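Long-range contacts in uncharacterized protein (Cricetid herpesvirus 2, PDB 4ZKQ), which binds chemokines as a decoy receptor of a rodent gammaherpesvirus, probably blunting chemokine signalling in the host: residues A88-K93 with Q162-H167; P119-V124 with R134-K139. All blocks are in the same frame, centred on the assembly; numbering follows the deposited sequence.

Interaction 1 (A88-K93 with Q162-H167); sequences AVLVGK and QEALIH
V91 and L165 face each other as a hydrogen-bonded pair at the middle of two antiparallel strands, A88-K93 and Q162-H167, whose N-to-C directions lie 165° apart. This is the tight part of the contact. V91 N reaches L165 O at 2.7 Å, and the return bond from L165 N to V91 O is equally short. V89 and H167 are joined by a similar pair of bonds, with the N-H of H167 pointing almost straight at V89 O. Between these pairs the CA of L90 leans on L165 O, a CA-H...O contact of 3.3 Å.

The face carrying L90, I166 and A164 is apolar. CG of L90 lies anti to the backbone N, and the bend at chi2 (72°) carries CD1 toward strand Q162-H167, where it lies 3.9 Å from CG1 of I166 and 4.0 Å from CB of A164. On the face of V89, V91, L165 and H167, helix 44-51 covers V91 and L165. The H167 ring leads away from V89, and its NE2 is hydrogen-bonded to T51 O.

Towards K93 and Q162 the pairing loosens and the side chains become partly exposed. Q162 N still bonds to K93 O, but at 3.1 Å and bent to 146°. The K93 chain, bent at chi2 and chi4, runs obliquely over Q162, bringing NZ 3.9 Å from CG of Q162. The polar ends of both turn to E95, K93 NZ by a salt bridge to its carboxylate and Q162 NE2 by a hydrogen bond to its backbone O. The arrangement is the regular antiparallel pairing of interior strands 85-94 and 161-169 in a mixed beta-sheet.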
# COMPACT_ATOMS: atom_id res chain seq x y z
N ALA A 88 3.97 8.48 3.61
CA ALA A 88 2.82 8.03 4.39
C ALA A 88 2.52 9.00 5.51
O ALA A 88 3.43 9.55 6.13
CB ALA A 88 3.08 6.64 4.96
N VAL A 89 1.23 9.22 5.76
CA VAL A 89 0.79 9.89 6.97
C VAL A 89 -0.11 8.95 7.76
O VAL A 89 -1.15 8.49 7.26
CB VAL A 89 0.05 11.21 6.69
CG1 VAL A 89 -0.37 11.87 7.99
CG2 VAL A 89 0.94 12.16 5.88
N LEU A 90 0.32 8.66 8.98
CA LEU A 90 -0.46 7.95 9.98
C LEU A 90 -1.31 8.94 10.77
O LEU A 90 -0.78 9.92 11.29
CB LEU A 90 0.47 7.16 10.91
CG LEU A 90 -0.12 6.60 12.21
CD1 LEU A 90 -1.04 5.43 11.92
CD2 LEU A 90 1.00 6.18 13.18
N VAL A 91 -2.61 8.70 10.85
CA VAL A 91 -3.50 9.53 11.66
C VAL A 91 -4.38 8.64 12.52
O VAL A 91 -5.16 7.85 12.00
CB VAL A 91 -4.39 10.42 10.79
CG1 VAL A 91 -5.25 11.34 11.67
CG2 VAL A 91 -3.56 11.21 9.82
N GLY A 92 -4.24 8.77 13.84
CA GLY A 92 -4.96 7.92 14.76
C GLY A 92 -5.88 8.70 15.66
O GLY A 92 -5.62 9.86 15.98
N LYS A 93 -6.97 8.06 16.06
CA LYS A 93 -7.91 8.67 16.98
C LYS A 93 -7.61 8.22 18.40
O LYS A 93 -7.53 7.02 18.68
CB LYS A 93 -9.35 8.32 16.61
CG LYS A 93 -10.35 8.81 17.64
CD LYS A 93 -11.67 9.18 17.01
CE LYS A 93 -12.66 9.63 18.07
NZ LYS A 93 -12.96 8.55 19.04
N GLN A 162 -8.82 4.18 19.02
CA GLN A 162 -10.04 3.66 18.39
C GLN A 162 -9.81 3.18 16.96
O GLN A 162 -10.38 2.19 16.52
CB GLN A 162 -11.14 4.72 18.38
CG GLN A 162 -11.96 4.78 19.65
CD GLN A 162 -11.18 5.34 20.81
OE1 GLN A 162 -10.21 6.07 20.63
NE2 GLN A 162 -11.61 5.00 22.03
N GLU A 163 -8.99 3.93 16.23
CA GLU A 163 -8.69 3.57 14.85
C GLU A 163 -7.43 4.28 14.38
O GLU A 163 -7.03 5.30 14.95
CB GLU A 163 -9.86 3.93 13.94
CG GLU A 163 -10.04 5.42 13.75
CD GLU A 163 -11.22 5.77 12.87
OE1 GLU A 163 -12.14 4.94 12.74
OE2 GLU A 163 -11.22 6.88 12.30
N ALA A 164 -6.83 3.75 13.32
CA ALA A 164 -5.68 4.38 12.70
C ALA A 164 -5.82 4.37 11.18
O ALA A 164 -6.02 3.33 10.56
CB ALA A 164 -4.40 3.69 13.12
N LEU A 165 -5.72 5.56 10.62
CA LEU A 165 -5.65 5.77 9.18
C LEU A 165 -4.21 5.83 8.74
O LEU A 165 -3.40 6.53 9.36
CB LEU A 165 -6.37 7.06 8.79
CG LEU A 165 -6.17 7.56 7.36
CD1 LEU A 165 -6.85 6.64 6.36
CD2 LEU A 165 -6.66 9.00 7.21
N ILE A 166 -3.88 5.11 7.67
CA ILE A 166 -2.64 5.34 6.96
C ILE A 166 -2.97 5.79 5.55
O ILE A 166 -3.69 5.12 4.81
CB ILE A 166 -1.75 4.09 6.93
CG1 ILE A 166 -1.29 3.76 8.36
CG2 ILE A 166 -0.54 4.32 6.02
CD1 ILE A 166 -0.60 2.45 8.49
N HIS A 167 -2.47 6.97 5.21
CA HIS A 167 -2.55 7.49 3.86
C HIS A 167 -1.17 7.30 3.25
O HIS A 167 -0.21 7.86 3.77
CB HIS A 167 -2.95 8.97 3.86
CG HIS A 167 -3.07 9.55 2.49
ND1 HIS A 167 -1.96 9.88 1.73
CD2 HIS A 167 -4.14 9.83 1.72
CE1 HIS A 167 -2.35 10.35 0.56
NE2 HIS A 167 -3.68 10.34 0.53

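Interaction 2 (P119-V124 with R134-K139); sequences PQFVTV and RLFFAK
Strands 120-124 and 134-139 run antiparallel, their N-to-C directions 143° apart, as the two arms of a beta-hairpin whose first arm lies at the margin of its sheet. V122 and L135 exchange two backbone bonds, V122 N to L135 O and L135 N to V122 O, both 2.9 Å. Q120 and F137 form the next hydrogen-bonded pair, where the bond from Q120 N to F137 O is longer and more bent than its partner.

On the face shared by F121 and F136, CB of F136 sits over the centre of the F121 ring, 3.7 Å from its centroid, a CH-pi contact. The two rings themselves meet obliquely. P119 comes in beside them, CG lying 3.7 Å from CD1 of F136. The other side of the strand pair carries F137, V122 and L135. The extended Q120 chain runs alongside the F137 ring in the same direction, CB over one face but offset toward the rim and CD 3.3 Å from CZ of F137, while CG1 of V122 touches the ring edge. Farther along, CG2 of V124 packs on CD1 of L135.

The R134 and F121 side chains cross at about a right angle, but the guanidinium and ring planes are only 33° apart, and CB of F121 lies over one guanidinium face; R134 NE forms a salt bridge with E104. The group's NH1 donates to OG1 of T123 at 2.9 Å, with the hydroxyl oxygen tilted 22° from the guanidinium plane.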
# COMPACT_ATOMS: atom_id res chain seq x y z
N PRO A 119 3.90 10.93 18.97
CA PRO A 119 3.39 11.62 17.78
C PRO A 119 2.80 12.97 18.12
O PRO A 119 2.50 13.24 19.28
CB PRO A 119 2.30 10.67 17.25
CG PRO A 119 1.86 9.89 18.44
CD PRO A 119 3.09 9.74 19.30
N GLN A 120 2.66 13.82 17.11
CA GLN A 120 2.09 15.13 17.31
C GLN A 120 0.58 15.00 17.48
O GLN A 120 -0.07 14.31 16.70
CB GLN A 120 2.43 16.03 16.13
CG GLN A 120 1.96 17.45 16.28
CD GLN A 120 2.50 18.34 15.19
OE1 GLN A 120 3.44 17.98 14.48
NE2 GLN A 120 1.89 19.50 15.04
N PHE A 121 0.04 15.64 18.52
CA PHE A 121 -1.40 15.60 18.79
C PHE A 121 -2.08 16.89 18.38
O PHE A 121 -1.51 17.97 18.48
CB PHE A 121 -1.67 15.33 20.27
CG PHE A 121 -1.58 13.88 20.66
CD1 PHE A 121 -0.35 13.27 20.79
CD2 PHE A 121 -2.73 13.14 20.90
CE1 PHE A 121 -0.26 11.94 21.15
CE2 PHE A 121 -2.64 11.82 21.26
CZ PHE A 121 -1.41 11.21 21.38
N VAL A 122 -3.32 16.76 17.91
CA VAL A 122 -4.16 17.90 17.58
C VAL A 122 -5.59 17.63 18.01
O VAL A 122 -5.97 16.48 18.23
CB VAL A 122 -4.15 18.22 16.07
CG1 VAL A 122 -2.80 18.74 15.63
CG2 VAL A 122 -4.54 16.99 15.25
N THR A 123 -6.37 18.69 18.13
CA THR A 123 -7.80 18.57 18.30
C THR A 123 -8.45 19.16 17.06
O THR A 123 -8.06 20.24 16.61
CB THR A 123 -8.30 19.30 19.56
OG1 THR A 123 -7.63 18.77 20.71
CG2 THR A 123 -9.81 19.12 19.73
N VAL A 124 -9.41 18.44 16.50
CA VAL A 124 -10.16 18.92 15.34
C VAL A 124 -11.66 18.79 15.61
O VAL A 124 -12.08 18.00 16.45
CB VAL A 124 -9.81 18.15 14.05
CG1 VAL A 124 -8.33 18.32 13.69
CG2 VAL A 124 -10.15 16.67 14.20
N ARG A 134 -9.71 14.09 19.35
CA ARG A 134 -8.28 14.12 19.61
C ARG A 134 -7.58 13.15 18.66
O ARG A 134 -7.85 11.94 18.69
CB ARG A 134 -8.01 13.75 21.07
CG ARG A 134 -6.62 14.08 21.56
CD ARG A 134 -6.41 15.58 21.69
NE ARG A 134 -5.14 15.88 22.33
CZ ARG A 134 -4.44 17.00 22.18
NH1 ARG A 134 -4.90 17.97 21.40
NH2 ARG A 134 -3.29 17.15 22.82
N LEU A 135 -6.70 13.68 17.82
CA LEU A 135 -5.96 12.86 16.85
C LEU A 135 -4.46 12.95 17.07
O LEU A 135 -3.96 13.98 17.53
CB LEU A 135 -6.28 13.30 15.42
CG LEU A 135 -7.74 13.32 14.99
CD1 LEU A 135 -7.86 13.86 13.58
CD2 LEU A 135 -8.35 11.93 15.08
N PHE A 136 -3.74 11.89 16.71
CA PHE A 136 -2.29 11.95 16.65
C PHE A 136 -1.83 11.61 15.23
O PHE A 136 -2.52 10.90 14.51
CB PHE A 136 -1.64 11.00 17.67
CG PHE A 136 -1.97 9.53 17.47
CD1 PHE A 136 -1.19 8.74 16.64
CD2 PHE A 136 -3.02 8.95 18.15
CE1 PHE A 136 -1.48 7.40 16.47
CE2 PHE A 136 -3.32 7.61 17.98
CZ PHE A 136 -2.54 6.83 17.15
N PHE A 137 -0.69 12.15 14.82
CA PHE A 137 -0.17 11.84 13.49
C PHE A 137 1.34 11.85 13.38
O PHE A 137 2.05 12.39 14.23
CB PHE A 137 -0.77 12.82 12.47
CG PHE A 137 -0.29 14.24 12.62
CD1 PHE A 137 -0.96 15.12 13.44
CD2 PHE A 137 0.82 14.69 11.91
CE1 PHE A 137 -0.53 16.43 13.57
CE2 PHE A 137 1.26 16.00 12.05
CZ PHE A 137 0.58 16.87 12.88
N ALA A 138 1.83 11.20 12.32
CA ALA A 138 3.25 11.16 12.01
C ALA A 138 3.42 10.93 10.53
O ALA A 138 2.61 10.24 9.91
CB ALA A 138 3.96 10.08 12.80
N LYS A 139 4.48 11.51 9.97
CA LYS A 139 4.76 11.38 8.55
C LYS A 139 6.00 10.52 8.33
O LYS A 139 6.99 10.65 9.05
CB LYS A 139 4.96 12.77 7.94
CG LYS A 139 5.21 12.77 6.46
CD LYS A 139 5.14 14.18 5.91
CE LYS A 139 5.67 14.27 4.49
NZ LYS A 139 5.87 15.68 4.08

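Interactions 1 and 2 belong to one sheet and share a seam: strands 85-94 and 132-143 are neighbours, probably bonded where G92 N meets F136 O and L90 N meets A138 O. The hairpin of interaction 2 is nested in the chain between the two strands of interaction 1. Their centres lie about 9 Å apart. Interaction 1 is the buried, interior pairing, held largely by backbone bonds and aliphatic contacts. Interaction 2, nearer the margin and partly exposed, buries more surface through aromatic rings and an arginine. L135 bridges the two, touching V91 and K93 from the hairpin side.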